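Local coordinates for fucose-specific lectin (Aleuria aurantia, PDB 6GKE), which binds L-fucose at five sites between the blades of its propeller, preferring the alpha-1,6-linked core fucose of glycoproteins, at residues P1-K9 with V304-W312. The protein carries 1 engineered substitution. Residues are numbered along the deposited sequence; the frame is centred on the assembly and turned at random. Where two conformers were deposited one is given.
Sequences PTEFLYTSK and VPTGTPAGW. With EDO (1,2-ethanediol), chain I; EDO (1,2-ethanediol), chain B.
Pro1 and Trp312, the first and last modelled residues, meet where the two ends of a six-bladed beta-propeller run antiparallel beside its first and last blades, Thr2 opposite Thr308 and Phe4 opposite Thr306, supplying the peptides through which AAL dimerises. The CG-CD edge of Pro1 stands over one face of the indole in a CH-pi contact, with CD 3.6 Å from the centroid of the Trp312 six-membered ring, and the two side chains cross at about a right angle. A type II turn from Pro309 to Trp312 brings the indole back over Pro1, and Trp312 NE1 is hydrogen-bonded to Leu59 O of the second subunit. Pro309 fills in beside them, its CG 4.0 Å from Pro1 CG. Further in, Glu3 N donates to Thr306 O (3.0 Å, 144° at the hydrogen). In the conformer given, the Glu3 side chain runs out alongside Gly307 and Pro309, and OE1 forms a salt bridge with Arg35 NH1. Thr306 brings CG2 obliquely against the Phe4 ring, which leads away to meet Phe27 edge-to-face. Chi1 of 79° sets Thr2 OG1 between its backbone N and carbonyl carbon, where it accepts from Phe4 N (3.1 Å) in an ST turn and also bonds to Val285 O. A water donates to Pro1 O and joins it to Thr308 OG1, 2.8 Å from each.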
loop_
_atom_site.group_PDB
_atom_site.type_symbol
_atom_site.label_atom_id
_atom_site.label_comp_id
_atom_site.label_asym_id
_atom_site.label_seq_id
_atom_site.Cartn_x
_atom_site.Cartn_y
_atom_site.Cartn_z
ATOM N N PRO A 1 7.410 0.374 -8.911
ATOM C CA PRO A 1 6.158 0.746 -8.266
ATOM C C PRO A 1 5.152 1.260 -9.301
ATOM O O PRO A 1 5.510 1.497 -10.463
ATOM C CB PRO A 1 6.531 1.840 -7.257
ATOM C CG PRO A 1 7.773 2.457 -7.827
ATOM C CD PRO A 1 8.452 1.349 -8.600
ATOM N N THR A 2 3.903 1.413 -8.859
ATOM C CA THR A 2 2.834 1.909 -9.710
ATOM C C THR A 2 2.087 3.022 -8.977
ATOM O O THR A 2 2.411 3.358 -7.836
ATOM C CB THR A 2 1.858 0.799 -10.120
ATOM O OG1 THR A 2 0.986 0.566 -9.012
ATOM C CG2 THR A 2 2.549 -0.478 -10.547
ATOM N N GLU A 3 1.056 3.546 -9.645
ATOM C CA GLU A 3 0.235 4.596 -9.053
ATOM C C GLU A 3 -1.078 4.029 -8.495
ATOM O O GLU A 3 -1.952 4.787 -8.110
ATOM C CB GLU A 3 0.055 5.709 -10.080
ATOM C CG GLU A 3 1.386 6.323 -10.471
ATOM C CD GLU A 3 1.321 7.366 -11.567
ATOM O OE1 GLU A 3 0.541 7.176 -12.526
ATOM O OE2 GLU A 3 2.051 8.370 -11.452
ATOM N N PHE A 4 -1.187 2.698 -8.406
ATOM C CA PHE A 4 -2.360 2.032 -7.826
ATOM C C PHE A 4 -2.321 2.188 -6.304
ATOM O O PHE A 4 -1.394 1.709 -5.660
ATOM C CB PHE A 4 -2.320 0.560 -8.233
ATOM C CG PHE A 4 -3.533 -0.307 -7.985
ATOM C CD1 PHE A 4 -4.770 0.182 -7.576
ATOM C CD2 PHE A 4 -3.423 -1.666 -8.237
ATOM C CE1 PHE A 4 -5.849 -0.676 -7.411
ATOM C CE2 PHE A 4 -4.499 -2.521 -8.061
ATOM C CZ PHE A 4 -5.715 -2.023 -7.663
ATOM N N LEU A 5 -3.338 2.836 -5.729
ATOM C CA LEU A 5 -3.396 3.013 -4.290
ATOM C C LEU A 5 -3.560 1.648 -3.612
ATOM O O LEU A 5 -4.480 0.889 -3.919
ATOM C CB LEU A 5 -4.569 3.936 -3.963
ATOM C CG LEU A 5 -4.837 4.198 -2.483
ATOM C CD1 LEU A 5 -3.738 5.052 -1.871
ATOM C CD2 LEU A 5 -6.203 4.858 -2.329
ATOM N N TYR A 6 -2.693 1.359 -2.643
ATOM C CA TYR A 6 -2.781 0.102 -1.904
ATOM C C TYR A 6 -4.051 0.125 -1.052
ATOM O O TYR A 6 -4.263 1.070 -0.298
ATOM C CB TYR A 6 -1.543 -0.117 -1.035
ATOM C CG TYR A 6 -1.638 -1.291 -0.098
ATOM C CD1 TYR A 6 -1.897 -2.568 -0.567
ATOM C CD2 TYR A 6 -1.470 -1.119 1.265
ATOM C CE1 TYR A 6 -1.975 -3.650 0.293
ATOM C CE2 TYR A 6 -1.531 -2.192 2.136
ATOM C CZ TYR A 6 -1.795 -3.459 1.650
ATOM O OH TYR A 6 -1.849 -4.504 2.528
ATOM N N THR A 7 -4.853 -0.933 -1.189
ATOM C CA THR A 7 -6.190 -1.110 -0.569
ATOM C C THR A 7 -7.240 -0.208 -1.227
ATOM O O THR A 7 -8.342 -0.055 -0.701
ATOM C CB THR A 7 -6.217 -1.033 0.970
ATOM O OG1 THR A 7 -6.090 0.302 1.461
ATOM C CG2 THR A 7 -5.168 -1.919 1.601
ATOM N N SER A 8 -6.952 0.295 -2.432
ATOM C CA SER A 8 -8.003 0.819 -3.297
ATOM C C SER A 8 -9.099 -0.233 -3.468
ATOM O O SER A 8 -8.811 -1.414 -3.649
ATOM C CB SER A 8 -7.438 1.157 -4.652
ATOM O OG SER A 8 -8.437 1.591 -5.562
ATOM N N LYS A 9 -10.349 0.221 -3.534
ATOM C CA LYS A 9 -11.396 -0.637 -4.038
ATOM C C LYS A 9 -11.272 -0.715 -5.565
ATOM O O LYS A 9 -10.526 0.033 -6.195
ATOM C CB LYS A 9 -12.770 -0.170 -3.554
ATOM C CG LYS A 9 -13.031 -0.465 -2.081
ATOM C CD LYS A 9 -12.278 0.412 -1.097
ATOM C CE LYS A 9 -12.869 0.302 0.293
ATOM N NZ LYS A 9 -12.135 1.126 1.285
ATOM N N VAL A 304 -2.947 -5.700 -15.498
ATOM C CA VAL A 304 -3.570 -4.466 -15.938
ATOM C C VAL A 304 -2.647 -3.310 -15.575
ATOM O O VAL A 304 -2.256 -3.189 -14.416
ATOM C CB VAL A 304 -4.943 -4.269 -15.276
ATOM C CG1 VAL A 304 -5.637 -3.022 -15.801
ATOM C CG2 VAL A 304 -5.838 -5.487 -15.430
ATOM N N PRO A 305 -2.307 -2.398 -16.514
ATOM C CA PRO A 305 -1.437 -1.270 -16.189
ATOM C C PRO A 305 -2.130 -0.271 -15.253
ATOM O O PRO A 305 -3.324 0.017 -15.410
ATOM C CB PRO A 305 -1.141 -0.636 -17.552
ATOM C CG PRO A 305 -2.352 -0.988 -18.378
ATOM C CD PRO A 305 -2.736 -2.382 -17.921
ATOM N N THR A 306 -1.356 0.251 -14.294
ATOM C CA THR A 306 -1.859 1.193 -13.295
ATOM C C THR A 306 -0.857 2.334 -13.071
ATOM O O THR A 306 -0.729 2.850 -11.961
ATOM C CB THR A 306 -2.171 0.488 -11.971
ATOM O OG1 THR A 306 -1.008 -0.188 -11.486
ATOM C CG2 THR A 306 -3.292 -0.519 -12.086
ATOM N N GLY A 307 -0.161 2.742 -14.135
ATOM C CA GLY A 307 0.700 3.909 -14.102
ATOM C C GLY A 307 2.079 3.604 -13.544
ATOM O O GLY A 307 2.314 2.575 -12.913
ATOM N N THR A 308 3.005 4.530 -13.796
ATOM C CA THR A 308 4.358 4.485 -13.273
ATOM C C THR A 308 4.704 5.871 -12.750
ATOM O O THR A 308 4.629 6.840 -13.499
ATOM C CB THR A 308 5.377 4.075 -14.343
ATOM O OG1 THR A 308 5.004 2.809 -14.884
ATOM C CG2 THR A 308 6.786 3.971 -13.803
ATOM N N PRO A 309 5.084 6.018 -11.465
ATOM C CA PRO A 309 5.420 7.336 -10.941
ATOM C C PRO A 309 6.684 7.899 -11.602
ATOM O O PRO A 309 7.562 7.155 -12.040
ATOM C CB PRO A 309 5.645 7.115 -9.441
ATOM C CG PRO A 309 5.889 5.628 -9.289
ATOM C CD PRO A 309 5.221 4.953 -10.463
ATOM N N ALA A 310 6.767 9.229 -11.638
ATOM C CA ALA A 310 7.951 9.912 -12.116
ATOM C C ALA A 310 9.172 9.442 -11.320
ATOM O O ALA A 310 9.105 9.239 -10.108
ATOM C CB ALA A 310 7.771 11.406 -12.008
ATOM N N GLY A 311 10.288 9.273 -12.033
ATOM C CA GLY A 311 11.537 8.825 -11.442
ATOM C C GLY A 311 11.705 7.314 -11.483
ATOM O O GLY A 311 12.666 6.786 -10.929
ATOM N N TRP A 312 10.772 6.625 -12.145
ATOM C CA TRP A 312 10.819 5.183 -12.307
ATOM C C TRP A 312 10.549 4.837 -13.775
ATOM O O TRP A 312 9.861 5.590 -14.448
ATOM C CB TRP A 312 9.791 4.519 -11.393
ATOM C CG TRP A 312 10.024 4.748 -9.934
ATOM C CD1 TRP A 312 9.578 5.790 -9.173
ATOM C CD2 TRP A 312 10.770 3.895 -9.051
ATOM N NE1 TRP A 312 9.991 5.636 -7.877
ATOM C CE2 TRP A 312 10.714 4.478 -7.769
ATOM C CE3 TRP A 312 11.457 2.688 -9.219
ATOM C CZ2 TRP A 312 11.314 3.878 -6.664
ATOM C CZ3 TRP A 312 12.044 2.095 -8.127
ATOM C CH2 TRP A 312 11.955 2.677 -6.864
HETATM C C1 EDO I . 1.543 2.210 -2.477
HETATM O O1 EDO I . 2.232 0.982 -2.696
HETATM C C2 EDO I . 0.068 2.356 -2.851
HETATM O O2 EDO I . -0.675 3.169 -1.879
HETATM C C1 EDO B . -2.095 2.883 0.833
HETATM O O1 EDO B . -2.544 1.904 1.765
HETATM C C2 EDO B . -0.703 3.502 0.961
HETATM O O2 EDO B . -0.073 3.728 -0.347
HETATM O O HOH W 1 5.327 0.699 -13.127
#